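Local coordinates for biofilm-associated surface protein (Staphylococcus aureus, PDB 7C7U) that is a staphylococcal cell-surface protein that takes part in biofilm formation and probably acts as a calcium-responsive switch controlling functional amyloid assembly, at residues Leu351-Thr356 against Glu409-Asp414; Asp389-Gly394 against Arg398-Leu403; Ser404-Glu409 against Lys418-Glu423; Ala499-Ser502 against Asn507-Val510. All coordinates share one frame; numbering follows the deposited sequence.

Interaction 1. Residues Leu351-Thr356 against Glu409-Asp414; sequences LIRETT and ENEDTD. With CA (calcium ion), chain F; CA (calcium ion), chain G; CA (calcium ion), chain E.
The guanidinium of Arg353 lies flat against the side chain of Glu411. CG of Glu411 sits 3.5 Å above the guanidinium plane, over its centre. The carboxylate follows on the same face, stacked with its plane only 19° from that of the guanidinium. The salt bridge runs from Arg353 NH2 to Glu411 OE2, 3.3 Å apart. OE2 is well out of the guanidinium plane, so the pairing is electrostatic and not a hydrogen bond. NH2 instead probably donates to the backbone carbonyl of Asp391. Glu411 has CG between its backbone N and carbonyl carbon (chi1 70°), and a bend at the next bond lays the carboxylate across the arginine.

The loop carrying Glu411 is rich in calcium ligands. Just before it, Asn410 O binds one calcium ion at 2.6 Å, and Asn410 OD1 closes an Asx turn with Asp412 N at 2.8 Å. Further on, Asp412 OD1 holds a second ion at 2.3 Å. Asp414 reaches this second ion through OD1 and a third through OD2.

The contact joins, at the surface, the loop before strand 359-369 to the calcium-binding loop 409-414. Its attraction comes from stacked opposite charges, while the arginine's N-H groups can serve other acceptors.

Interaction 2. Residues Asp389-Gly394 against Arg398-Leu403; sequences DYDKDG and RYERQL. With CA (calcium ion), chain D; CA (calcium ion), chain E.
Asp391 and Asp393 meet Glu400 in a buried site where two calcium ions lie 4.1 Å apart, measured between calcium D and calcium E. The carboxylates of the loop come from one direction and that of helix 397-404 from the opposite one. Each aspartate bridges the pair, with OD1 on calcium D and OD2 on calcium E. Glu400 OE2 touches both ions, at 2.2 Å from calcium D and 2.7 Å from calcium E. Glu400 OE1 binds calcium E alone of the two.

The spacing is that of an EF-hand-like loop. Asp389, Asp391 and Asp393 are followed by Gly394, Leu395 gives its carbonyl, and Glu400 takes the twelfth position. A strand, not a helix, leads into it. Asp389 OD1, Leu395 O and a water complete the shell of calcium D. Asp407, Asn410 and Asp420 complete that of calcium E.

Asp393 OD2 and Glu400 OE2 are only 3.1 Å apart, a closeness the shared cations probably make tolerable. Their carboxylate planes are turned by 51°. Glu400 OE1 also probably accepts from Ser406 OG. Asp389 OD2 receives Gly394 N through its syn lone pair at 2.7 Å, and its OD1 receives Asp393 N at 3.2 Å.

Interaction 3. Residues Ser404-Glu409 against Lys418-Glu423; sequences SLSDAE and KNDGDE. With CA (calcium ion), chain E; CA (calcium ion), chain F; CA (calcium ion), chain G.
Ser406 packs against Asp420 beside a calcium site that lies between two successive EF-hand-like loops. The second loop runs from Asp412 to Glu423 and leads into helix 420-427. Asp420 stands in the first turn of that helix. Its CG is anti to the carbonyl carbon (chi1 -69°), which sends the carboxylate toward the preceding loop. There OD2 of Asp420 comes within 3.4 Å of Ser406 CB. The serine meets it with its methylene group.

The two segments are also linked through calcium E. Asp420 OD2 binds it at 2.5 Å, and Asp407 O binds it at 2.3 Å. These two oxygens, Asp420 OD2 and Asp407 O, are 3.6 Å apart. Asp391, Asp393, Glu400 and Asn410 provide the rest of the shell. Thr413 probably donates to Asp420 OD2 as well, so this buried oxygen has both a metal and a hydroxyl partner.

Asp407 gives the metal its carbonyl, and the end of its side chain turns away. OD1 closes an Asx turn with Glu409 N at 2.8 Å, a nearly straight bond with 168° at the hydrogen. The donor comes from above the carboxylate plane.

At the other end of 418-423, Lys418 O binds calcium F at 2.2 Å. The Glu423 chain bends about its CB-CG bond, and its carboxylate bridges two ions. OE2 binds calcium G, while OE1 lies 2.3 Å from calcium F and 2.6 Å from calcium G.

Interaction 4. Residues Ala499-Ser502 against Asn507-Val510; sequences AIDS and NDEV. With CA (calcium ion), chain G.
Backbone bonds pair Ile500 with Glu509 in the antiparallel hairpin of strands 494-501 and 509-516. Ile500 N donates to Glu509 O at 2.8 Å, with 162° at the hydrogen. Glu509 N returns a bond to Ile500 O at 3.1 Å. The adjacent Ala499 and Val510 form a non-hydrogen-bonded pair. A CA-H...O contact runs from Ala499 CA to Glu509 O, 3.5 Å.

Apolar contact is slight. Ala499 CB meets Val510 CG1 at 4.1 Å on one face of the sheet. Ile500 and Glu509 project to the other face.

Charged groups gather where the strands part. Asp501 OD1 and Asp508 OD1 approach to 3.5 Å, with carboxylate planes 39° apart. Asp501 OD2 has a salt bridge to Lys464, which probably eases the repulsion. Asp508 CG lies beside its own backbone N (chi1 -56°), and this brings OD1 over Asp501 CA. A water accepts from Ser502 N at 2.9 Å and probably donates to Asp508 OD1.

One metal bond is made: Glu509 OE1 binds calcium G at 2.3 Å. Its OE2 forms a salt bridge with Lys418.

Strand 462-466 flanks 494-501 in the same mixed sheet, and strand 437-442 runs beside 509-516. Through Glu509 the sheet meets the calcium-binding region that includes helix 420-427.

Interaction 1 spans the longest stretch of chain. Its first segment precedes strand 359-369, and its second follows helix 397-404. The 389-394 loop and that helix lie between, so interaction 2 is nested inside it and closes a short loop after strand 381-388. Interaction 3 crosses interaction 1, with which it shares Glu409, and joins the ends of the loop between helices 397-404 and 420-427. Calcium E touches all three. Interaction 4 comes later in series and closes the turn of a hairpin. Calcium G links it to interactions 1 and 3. Together they connect the four-stranded antiparallel sheet to the seven-stranded mixed sheet through a row of calcium ions.

Interaction 1. Residues Leu351-Thr356 against Glu409-Asp414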
loop_
_atom_site.group_PDB
_atom_site.type_symbol
_atom_site.label_atom_id
_atom_site.label_comp_id
_atom_site.label_asym_id
_atom_site.label_seq_id
_atom_site.Cartn_x
_atom_site.Cartn_y
_atom_site.Cartn_z
ATOM N N LEU A 351 -0.283 -17.272 -10.206
ATOM C CA LEU A 351 -0.785 -17.431 -8.851
ATOM C C LEU A 351 -2.269 -17.790 -8.832
ATOM O O LEU A 351 -3.100 -17.122 -9.455
ATOM C CB LEU A 351 -0.542 -16.140 -8.063
ATOM C CG LEU A 351 -1.375 -15.985 -6.796
ATOM C CD1 LEU A 351 -0.877 -16.966 -5.759
ATOM C CD2 LEU A 351 -1.294 -14.531 -6.294
ATOM N N ILE A 352 -2.600 -18.848 -8.097
ATOM C CA ILE A 352 -3.994 -19.148 -7.782
ATOM C C ILE A 352 -4.375 -18.288 -6.580
ATOM O O ILE A 352 -3.976 -18.577 -5.449
ATOM C CB ILE A 352 -4.207 -20.639 -7.505
ATOM C CG1 ILE A 352 -3.844 -21.458 -8.754
ATOM C CG2 ILE A 352 -5.656 -20.916 -7.049
ATOM C CD1 ILE A 352 -3.722 -22.969 -8.493
ATOM N N ARG A 353 -5.160 -17.236 -6.832
ATOM C CA ARG A 353 -5.388 -16.176 -5.850
ATOM C C ARG A 353 -6.019 -16.709 -4.566
ATOM O O ARG A 353 -5.770 -16.178 -3.473
ATOM C CB ARG A 353 -6.279 -15.120 -6.496
ATOM C CG ARG A 353 -5.655 -14.521 -7.756
ATOM C CD ARG A 353 -6.495 -13.408 -8.342
ATOM N NE ARG A 353 -7.071 -12.518 -7.352
ATOM C CZ ARG A 353 -8.374 -12.383 -7.136
ATOM N NH1 ARG A 353 -9.253 -13.086 -7.832
ATOM N NH2 ARG A 353 -8.803 -11.523 -6.229
ATOM N N GLU A 354 -6.833 -17.756 -4.688
ATOM C CA GLU A 354 -7.438 -18.426 -3.546
ATOM C C GLU A 354 -6.407 -19.063 -2.627
ATOM O O GLU A 354 -6.746 -19.423 -1.490
ATOM C CB GLU A 354 -8.407 -19.515 -4.058
ATOM C CG GLU A 354 -9.688 -18.972 -4.677
ATOM C CD GLU A 354 -9.539 -18.520 -6.130
ATOM O OE1 GLU A 354 -8.405 -18.569 -6.684
ATOM O OE2 GLU A 354 -10.580 -18.128 -6.722
ATOM N N THR A 355 -5.171 -19.256 -3.093
ATOM C CA THR A 355 -4.143 -19.873 -2.266
ATOM C C THR A 355 -3.226 -18.863 -1.574
ATOM O O THR A 355 -2.259 -19.278 -0.936
ATOM C CB THR A 355 -3.286 -20.841 -3.079
ATOM O OG1 THR A 355 -2.538 -20.123 -4.066
ATOM C CG2 THR A 355 -4.171 -21.908 -3.766
ATOM N N THR A 356 -3.470 -17.565 -1.704
ATOM C CA THR A 356 -2.624 -16.595 -1.013
ATOM C C THR A 356 -3.372 -15.977 0.166
ATOM O O THR A 356 -4.600 -16.056 0.266
ATOM C CB THR A 356 -2.106 -15.505 -1.971
ATOM O OG1 THR A 356 -1.002 -14.833 -1.355
ATOM C CG2 THR A 356 -3.172 -14.461 -2.300
ATOM N N GLU A 409 -6.410 -2.396 -4.947
ATOM C CA GLU A 409 -7.750 -2.961 -4.785
ATOM C C GLU A 409 -8.329 -3.479 -6.106
ATOM O O GLU A 409 -9.546 -3.480 -6.295
ATOM C CB GLU A 409 -8.699 -1.938 -4.160
ATOM C CG GLU A 409 -8.244 -1.374 -2.815
ATOM C CD GLU A 409 -7.784 0.077 -2.913
ATOM O OE1 GLU A 409 -7.061 0.412 -3.875
ATOM O OE2 GLU A 409 -8.151 0.883 -2.030
ATOM N N ASN A 410 -7.473 -3.879 -7.042
ATOM C CA ASN A 410 -7.904 -4.532 -8.282
ATOM C C ASN A 410 -6.818 -5.515 -8.678
ATOM O O ASN A 410 -5.681 -5.114 -8.913
ATOM C CB ASN A 410 -8.151 -3.521 -9.407
ATOM C CG ASN A 410 -8.706 -4.169 -10.697
ATOM O OD1 ASN A 410 -8.651 -5.386 -10.883
ATOM N ND2 ASN A 410 -9.239 -3.337 -11.586
ATOM N N GLU A 411 -7.146 -6.797 -8.730
ATOM C CA GLU A 411 -6.117 -7.778 -9.055
ATOM C C GLU A 411 -5.688 -7.730 -10.521
ATOM O O GLU A 411 -4.676 -8.343 -10.864
ATOM C CB GLU A 411 -6.583 -9.196 -8.675
ATOM C CG GLU A 411 -7.701 -9.805 -9.516
ATOM C CD GLU A 411 -9.083 -9.360 -9.079
ATOM O OE1 GLU A 411 -10.056 -9.618 -9.819
ATOM O OE2 GLU A 411 -9.203 -8.784 -7.978
ATOM N N ASP A 412 -6.397 -6.988 -11.382
ATOM C CA ASP A 412 -6.051 -6.895 -12.824
ATOM C C ASP A 412 -6.273 -5.433 -13.220
ATOM O O ASP A 412 -7.286 -5.082 -13.828
ATOM C CB ASP A 412 -6.881 -7.866 -13.663
ATOM C CG ASP A 412 -6.533 -7.811 -15.150
ATOM O OD1 ASP A 412 -5.467 -7.256 -15.508
ATOM O OD2 ASP A 412 -7.340 -8.318 -15.952
ATOM N N THR A 413 -5.325 -4.575 -12.819
ATOM C CA THR A 413 -5.529 -3.131 -12.907
ATOM C C THR A 413 -5.838 -2.672 -14.322
ATOM O O THR A 413 -6.703 -1.806 -14.514
ATOM C CB THR A 413 -4.298 -2.405 -12.364
ATOM O OG1 THR A 413 -4.135 -2.715 -10.972
ATOM C CG2 THR A 413 -4.385 -0.896 -12.572
ATOM N N ASP A 414 -5.147 -3.235 -15.323
ATOM C CA ASP A 414 -5.269 -2.759 -16.698
ATOM C C ASP A 414 -6.382 -3.459 -17.479
ATOM O O ASP A 414 -6.616 -3.100 -18.641
ATOM C CB ASP A 414 -3.917 -2.826 -17.439
ATOM C CG ASP A 414 -3.303 -4.192 -17.444
ATOM O OD1 ASP A 414 -4.026 -5.192 -17.638
ATOM O OD2 ASP A 414 -2.075 -4.269 -17.299
HETATM CA CA CA F . -3.323 -7.042 -16.225
HETATM CA CA CA G . -0.577 -5.657 -18.861
HETATM CA CA CA E . -3.402 -5.072 -7.733
#

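Interaction 2. Residues Asp389-Gly394 against Arg398-Leu403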
loop_
_atom_site.group_PDB
_atom_site.type_symbol
_atom_site.label_atom_id
_atom_site.label_comp_id
_atom_site.label_asym_id
_atom_site.label_seq_id
_atom_site.Cartn_x
_atom_site.Cartn_y
_atom_site.Cartn_z
ATOM N N ASP A 389 -2.622 -7.711 1.265
ATOM C CA ASP A 389 -2.736 -7.901 -0.196
ATOM C C ASP A 389 -4.231 -7.850 -0.462
ATOM O O ASP A 389 -4.877 -8.890 -0.625
ATOM C CB ASP A 389 -2.094 -9.219 -0.632
ATOM C CG ASP A 389 -2.116 -9.437 -2.171
ATOM O OD1 ASP A 389 -2.596 -8.569 -2.904
ATOM O OD2 ASP A 389 -1.630 -10.490 -2.605
ATOM N N TYR A 390 -4.775 -6.632 -0.460
ATOM C CA TYR A 390 -6.221 -6.464 -0.416
ATOM C C TYR A 390 -6.915 -7.260 -1.520
ATOM O O TYR A 390 -7.958 -7.884 -1.286
ATOM C CB TYR A 390 -6.571 -4.981 -0.513
ATOM C CG TYR A 390 -8.055 -4.705 -0.377
ATOM C CD1 TYR A 390 -8.935 -4.939 -1.438
ATOM C CD2 TYR A 390 -8.581 -4.227 0.821
ATOM C CE1 TYR A 390 -10.293 -4.694 -1.305
ATOM C CE2 TYR A 390 -9.936 -3.981 0.963
ATOM C CZ TYR A 390 -10.786 -4.215 -0.102
ATOM O OH TYR A 390 -12.133 -3.970 0.042
ATOM N N ASP A 391 -6.326 -7.287 -2.715
ATOM C CA ASP A 391 -6.946 -7.932 -3.864
ATOM C C ASP A 391 -6.358 -9.303 -4.185
ATOM O O ASP A 391 -6.660 -9.860 -5.249
ATOM C CB ASP A 391 -6.837 -7.014 -5.081
ATOM C CG ASP A 391 -5.413 -6.569 -5.360
ATOM O OD1 ASP A 391 -4.466 -7.259 -4.937
ATOM O OD2 ASP A 391 -5.234 -5.538 -6.044
ATOM N N LYS A 392 -5.519 -9.851 -3.310
ATOM C CA LYS A 392 -4.961 -11.196 -3.472
ATOM C C LYS A 392 -4.370 -11.411 -4.873
ATOM O O LYS A 392 -4.607 -12.430 -5.522
ATOM C CB LYS A 392 -6.032 -12.258 -3.163
ATOM C CG LYS A 392 -6.783 -12.041 -1.817
ATOM C CD LYS A 392 -7.832 -13.124 -1.523
ATOM C CE LYS A 392 -7.294 -14.431 -0.943
ATOM N NZ LYS A 392 -5.881 -14.395 -0.542
ATOM N N ASP A 393 -3.580 -10.445 -5.345
ATOM C CA ASP A 393 -2.835 -10.634 -6.591
ATOM C C ASP A 393 -1.352 -10.918 -6.366
ATOM O O ASP A 393 -0.583 -10.960 -7.336
ATOM C CB ASP A 393 -2.988 -9.418 -7.518
ATOM C CG ASP A 393 -2.407 -8.147 -6.943
ATOM O OD1 ASP A 393 -1.672 -8.203 -5.935
ATOM O OD2 ASP A 393 -2.687 -7.067 -7.513
ATOM N N GLY A 394 -0.924 -11.074 -5.110
ATOM C CA GLY A 394 0.455 -11.381 -4.807
ATOM C C GLY A 394 1.343 -10.186 -4.516
ATOM O O GLY A 394 2.462 -10.380 -4.037
ATOM N N ARG A 398 1.314 -1.958 0.028
ATOM C CA ARG A 398 2.324 -0.903 0.018
ATOM C C ARG A 398 3.299 -1.070 -1.135
ATOM O O ARG A 398 3.821 -0.075 -1.641
ATOM C CB ARG A 398 3.070 -0.852 1.354
ATOM C CG ARG A 398 4.074 -1.944 1.576
ATOM C CD ARG A 398 4.559 -1.896 3.019
ATOM N NE ARG A 398 3.507 -2.314 3.933
ATOM C CZ ARG A 398 3.466 -2.020 5.230
ATOM N NH1 ARG A 398 4.420 -1.289 5.805
ATOM N NH2 ARG A 398 2.454 -2.458 5.949
ATOM N N TYR A 399 3.555 -2.305 -1.571
ATOM C CA TYR A 399 4.359 -2.486 -2.775
ATOM C C TYR A 399 3.662 -1.891 -3.989
ATOM O O TYR A 399 4.293 -1.191 -4.788
ATOM C CB TYR A 399 4.664 -3.965 -3.000
ATOM C CG TYR A 399 5.575 -4.241 -4.174
ATOM C CD1 TYR A 399 5.063 -4.365 -5.473
ATOM C CD2 TYR A 399 6.944 -4.391 -3.992
ATOM C CE1 TYR A 399 5.882 -4.631 -6.539
ATOM C CE2 TYR A 399 7.783 -4.647 -5.077
ATOM C CZ TYR A 399 7.244 -4.774 -6.342
ATOM O OH TYR A 399 8.052 -5.030 -7.435
ATOM N N GLU A 400 2.354 -2.145 -4.143
ATOM C CA GLU A 400 1.631 -1.607 -5.299
ATOM C C GLU A 400 1.617 -0.087 -5.266
ATOM O O GLU A 400 1.807 0.568 -6.302
ATOM C CB GLU A 400 0.196 -2.157 -5.375
ATOM C CG GLU A 400 0.106 -3.671 -5.610
ATOM C CD GLU A 400 -1.230 -4.140 -6.198
ATOM O OE1 GLU A 400 -1.510 -3.836 -7.393
ATOM O OE2 GLU A 400 -1.993 -4.845 -5.483
ATOM N N ARG A 401 1.426 0.489 -4.078
ATOM C CA ARG A 401 1.371 1.938 -3.944
ATOM C C ARG A 401 2.725 2.574 -4.228
ATOM O O ARG A 401 2.799 3.601 -4.909
ATOM C CB ARG A 401 0.893 2.312 -2.540
ATOM C CG ARG A 401 -0.600 2.517 -2.436
ATOM C CD ARG A 401 -0.967 3.213 -1.134
ATOM N NE ARG A 401 -0.491 2.481 0.032
ATOM C CZ ARG A 401 -1.229 1.593 0.690
ATOM N NH1 ARG A 401 -2.468 1.335 0.291
ATOM N NH2 ARG A 401 -0.728 0.961 1.740
ATOM N N GLN A 402 3.807 1.982 -3.717
ATOM C CA GLN A 402 5.109 2.636 -3.753
ATOM C C GLN A 402 5.965 2.233 -4.946
ATOM O O GLN A 402 6.724 3.067 -5.449
ATOM C CB GLN A 402 5.899 2.335 -2.475
ATOM C CG GLN A 402 5.213 2.708 -1.185
ATOM C CD GLN A 402 5.848 1.994 -0.001
ATOM O OE1 GLN A 402 6.849 1.284 -0.159
ATOM N NE2 GLN A 402 5.254 2.151 1.190
ATOM N N LEU A 403 5.875 0.981 -5.399
ATOM C CA LEU A 403 6.773 0.442 -6.420
ATOM C C LEU A 403 6.086 0.315 -7.776
ATOM O O LEU A 403 6.413 1.048 -8.710
ATOM C CB LEU A 403 7.330 -0.916 -5.977
ATOM C CG LEU A 403 8.623 -1.011 -5.184
ATOM C CD1 LEU A 403 9.803 -0.630 -6.056
ATOM C CD2 LEU A 403 8.578 -0.174 -3.887
HETATM CA CA CA D . -2.238 -6.645 -4.172
HETATM CA CA CA E . -3.402 -5.072 -7.733
HETATM O O HOH W 1 -3.244 -4.801 -2.696
#

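Interaction 3. Residues Ser404-Glu409 against Lys418-Glu423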
loop_
_atom_site.group_PDB
_atom_site.type_symbol
_atom_site.label_atom_id
_atom_site.label_comp_id
_atom_site.label_asym_id
_atom_site.label_seq_id
_atom_site.Cartn_x
_atom_site.Cartn_y
_atom_site.Cartn_z
ATOM N N SER A 404 5.158 -0.626 -7.920
ATOM C CA SER A 404 4.582 -0.953 -9.214
ATOM C C SER A 404 3.572 0.075 -9.712
ATOM O O SER A 404 3.342 0.148 -10.927
ATOM C CB SER A 404 3.921 -2.333 -9.141
ATOM O OG SER A 404 2.725 -2.286 -8.380
ATOM N N LEU A 405 2.970 0.861 -8.818
ATOM C CA LEU A 405 1.895 1.813 -9.105
ATOM C C LEU A 405 0.615 1.147 -9.589
ATOM O O LEU A 405 -0.335 1.845 -9.974
ATOM C CB LEU A 405 2.331 2.887 -10.115
ATOM C CG LEU A 405 3.696 3.501 -9.844
ATOM C CD1 LEU A 405 4.021 4.577 -10.872
ATOM C CD2 LEU A 405 3.722 4.067 -8.426
ATOM N N SER A 406 0.547 -0.179 -9.565
ATOM C CA SER A 406 -0.704 -0.845 -9.851
ATOM C C SER A 406 -1.723 -0.543 -8.752
ATOM O O SER A 406 -1.390 -0.065 -7.663
ATOM C CB SER A 406 -0.479 -2.347 -9.990
ATOM O OG SER A 406 0.474 -2.817 -9.053
ATOM N N ASP A 407 -2.981 -0.846 -9.049
ATOM C CA ASP A 407 -4.065 -0.633 -8.103
ATOM C C ASP A 407 -4.016 -1.718 -7.028
ATOM O O ASP A 407 -3.964 -2.911 -7.350
ATOM C CB ASP A 407 -5.400 -0.639 -8.856
ATOM C CG ASP A 407 -6.593 -0.253 -7.983
ATOM O OD1 ASP A 407 -6.476 -0.224 -6.735
ATOM O OD2 ASP A 407 -7.667 0.009 -8.562
ATOM N N ALA A 408 -3.987 -1.296 -5.751
ATOM C CA ALA A 408 -3.970 -2.219 -4.611
ATOM C C ALA A 408 -5.319 -2.887 -4.346
ATOM O O ALA A 408 -5.368 -3.848 -3.565
ATOM C CB ALA A 408 -3.509 -1.492 -3.342
ATOM N N GLU A 409 -6.410 -2.396 -4.947
ATOM C CA GLU A 409 -7.750 -2.961 -4.785
ATOM C C GLU A 409 -8.329 -3.479 -6.106
ATOM O O GLU A 409 -9.546 -3.480 -6.295
ATOM C CB GLU A 409 -8.699 -1.938 -4.160
ATOM C CG GLU A 409 -8.244 -1.374 -2.815
ATOM C CD GLU A 409 -7.784 0.077 -2.913
ATOM O OE1 GLU A 409 -7.061 0.412 -3.875
ATOM O OE2 GLU A 409 -8.151 0.883 -2.030
ATOM N N LYS A 418 -4.382 -10.661 -17.346
ATOM C CA LYS A 418 -3.213 -11.103 -16.600
ATOM C C LYS A 418 -3.162 -10.315 -15.287
ATOM O O LYS A 418 -3.137 -9.075 -15.303
ATOM C CB LYS A 418 -1.943 -10.901 -17.433
ATOM C CG LYS A 418 -1.896 -11.720 -18.753
ATOM C CD LYS A 418 -0.572 -11.502 -19.478
ATOM C CE LYS A 418 -0.422 -10.067 -19.981
ATOM N NZ LYS A 418 0.949 -9.809 -20.490
ATOM N N ASN A 419 -3.138 -11.027 -14.155
ATOM C CA ASN A 419 -3.182 -10.358 -12.853
ATOM C C ASN A 419 -1.852 -9.657 -12.531
ATOM O O ASN A 419 -0.778 -10.046 -13.000
ATOM C CB ASN A 419 -3.548 -11.362 -11.749
ATOM C CG ASN A 419 -4.993 -11.845 -11.847
ATOM O OD1 ASN A 419 -5.907 -11.076 -12.178
ATOM N ND2 ASN A 419 -5.205 -13.131 -11.562
ATOM N N ASP A 420 -1.939 -8.644 -11.652
ATOM C CA ASP A 420 -0.840 -7.694 -11.455
ATOM C C ASP A 420 0.458 -8.384 -11.068
ATOM O O ASP A 420 1.497 -8.157 -11.696
ATOM C CB ASP A 420 -1.222 -6.671 -10.390
ATOM C CG ASP A 420 -2.296 -5.749 -10.860
ATOM O OD1 ASP A 420 -2.685 -5.865 -12.042
ATOM O OD2 ASP A 420 -2.732 -4.878 -10.087
ATOM N N GLY A 421 0.433 -9.200 -10.009
ATOM C CA GLY A 421 1.638 -9.918 -9.619
ATOM C C GLY A 421 2.169 -10.819 -10.719
ATOM O O GLY A 421 3.370 -10.826 -11.011
ATOM N N ASP A 422 1.279 -11.591 -11.352
ATOM C CA ASP A 422 1.696 -12.415 -12.482
ATOM C C ASP A 422 2.414 -11.570 -13.531
ATOM O O ASP A 422 3.491 -11.932 -14.015
ATOM C CB ASP A 422 0.478 -13.106 -13.105
ATOM C CG ASP A 422 -0.133 -14.134 -12.194
ATOM O OD1 ASP A 422 0.625 -14.768 -11.424
ATOM O OD2 ASP A 422 -1.370 -14.303 -12.251
ATOM N N GLU A 423 1.858 -10.409 -13.849
ATOM C CA GLU A 423 2.499 -9.550 -14.839
ATOM C C GLU A 423 3.890 -9.116 -14.391
ATOM O O GLU A 423 4.861 -9.223 -15.152
ATOM C CB GLU A 423 1.603 -8.352 -15.127
ATOM C CG GLU A 423 0.388 -8.766 -15.964
ATOM C CD GLU A 423 -0.023 -7.706 -16.936
ATOM O OE1 GLU A 423 -1.069 -7.064 -16.692
ATOM O OE2 GLU A 423 0.712 -7.499 -17.942
HETATM CA CA CA E . -3.402 -5.072 -7.733
HETATM CA CA CA F . -3.323 -7.042 -16.225
HETATM CA CA CA G . -0.577 -5.657 -18.861
#

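Interaction 4. Residues Ala499-Ser502 against Asn507-Val510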
loop_
_atom_site.group_PDB
_atom_site.type_symbol
_atom_site.label_atom_id
_atom_site.label_comp_id
_atom_site.label_asym_id
_atom_site.label_seq_id
_atom_site.Cartn_x
_atom_site.Cartn_y
_atom_site.Cartn_z
ATOM N N ALA A 499 3.543 -4.331 -31.064
ATOM C CA ALA A 499 4.169 -4.516 -29.757
ATOM C C ALA A 499 4.293 -3.173 -29.058
ATOM O O ALA A 499 4.765 -2.201 -29.664
ATOM C CB ALA A 499 5.549 -5.169 -29.889
ATOM N N ILE A 500 3.883 -3.136 -27.784
ATOM C CA ILE A 500 3.910 -1.943 -26.948
ATOM C C ILE A 500 4.999 -2.133 -25.895
ATOM O O ILE A 500 4.880 -2.982 -24.994
ATOM C CB ILE A 500 2.549 -1.672 -26.298
ATOM C CG1 ILE A 500 1.419 -1.849 -27.313
ATOM C CG2 ILE A 500 2.515 -0.263 -25.726
ATOM C CD1 ILE A 500 1.443 -0.868 -28.465
ATOM N N ASP A 501 6.037 -1.304 -25.987
ATOM C CA ASP A 501 7.272 -1.465 -25.234
ATOM C C ASP A 501 7.318 -0.421 -24.124
ATOM O O ASP A 501 7.296 0.786 -24.393
ATOM C CB ASP A 501 8.475 -1.343 -26.175
ATOM C CG ASP A 501 9.817 -1.601 -25.489
ATOM O OD1 ASP A 501 9.931 -1.507 -24.252
ATOM O OD2 ASP A 501 10.789 -1.879 -26.223
ATOM N N SER A 502 7.376 -0.892 -22.878
ATOM C CA SER A 502 7.575 -0.059 -21.698
ATOM C C SER A 502 9.050 -0.058 -21.316
ATOM O O SER A 502 9.729 -1.080 -21.473
ATOM C CB SER A 502 6.738 -0.578 -20.523
ATOM O OG SER A 502 7.200 -0.067 -19.276
ATOM N N ASN A 507 9.380 -7.295 -21.237
ATOM C CA ASN A 507 8.558 -7.819 -22.324
ATOM C C ASN A 507 7.468 -6.835 -22.730
ATOM O O ASN A 507 6.954 -6.074 -21.909
ATOM C CB ASN A 507 7.923 -9.155 -21.931
ATOM C CG ASN A 507 8.946 -10.269 -21.805
ATOM O OD1 ASN A 507 9.962 -10.264 -22.492
ATOM N ND2 ASN A 507 8.698 -11.211 -20.902
ATOM N N ASP A 508 7.108 -6.870 -24.017
ATOM C CA ASP A 508 6.100 -5.972 -24.566
ATOM C C ASP A 508 4.717 -6.594 -24.462
ATOM O O ASP A 508 4.570 -7.817 -24.437
ATOM C CB ASP A 508 6.390 -5.654 -26.039
ATOM C CG ASP A 508 7.779 -5.070 -26.251
ATOM O OD1 ASP A 508 8.356 -4.508 -25.284
ATOM O OD2 ASP A 508 8.289 -5.179 -27.383
ATOM N N GLU A 509 3.700 -5.739 -24.414
ATOM C CA GLU A 509 2.334 -6.198 -24.643
ATOM C C GLU A 509 2.114 -6.313 -26.149
ATOM O O GLU A 509 2.405 -5.365 -26.890
ATOM C CB GLU A 509 1.332 -5.230 -24.016
ATOM C CG GLU A 509 1.344 -5.221 -22.459
ATOM C CD GLU A 509 0.807 -6.523 -21.861
ATOM O OE1 GLU A 509 0.597 -6.584 -20.639
ATOM O OE2 GLU A 509 0.582 -7.494 -22.612
ATOM N N VAL A 510 1.622 -7.475 -26.602
ATOM C CA VAL A 510 1.578 -7.805 -28.024
ATOM C C VAL A 510 0.161 -8.174 -28.450
ATOM O O VAL A 510 -0.651 -8.681 -27.668
ATOM C CB VAL A 510 2.542 -8.963 -28.393
ATOM C CG1 VAL A 510 3.997 -8.544 -28.241
ATOM C CG2 VAL A 510 2.233 -10.207 -27.560
HETATM CA CA CA G . -0.577 -5.657 -18.861
HETATM O O HOH W 2 8.214 -3.678 -22.836
#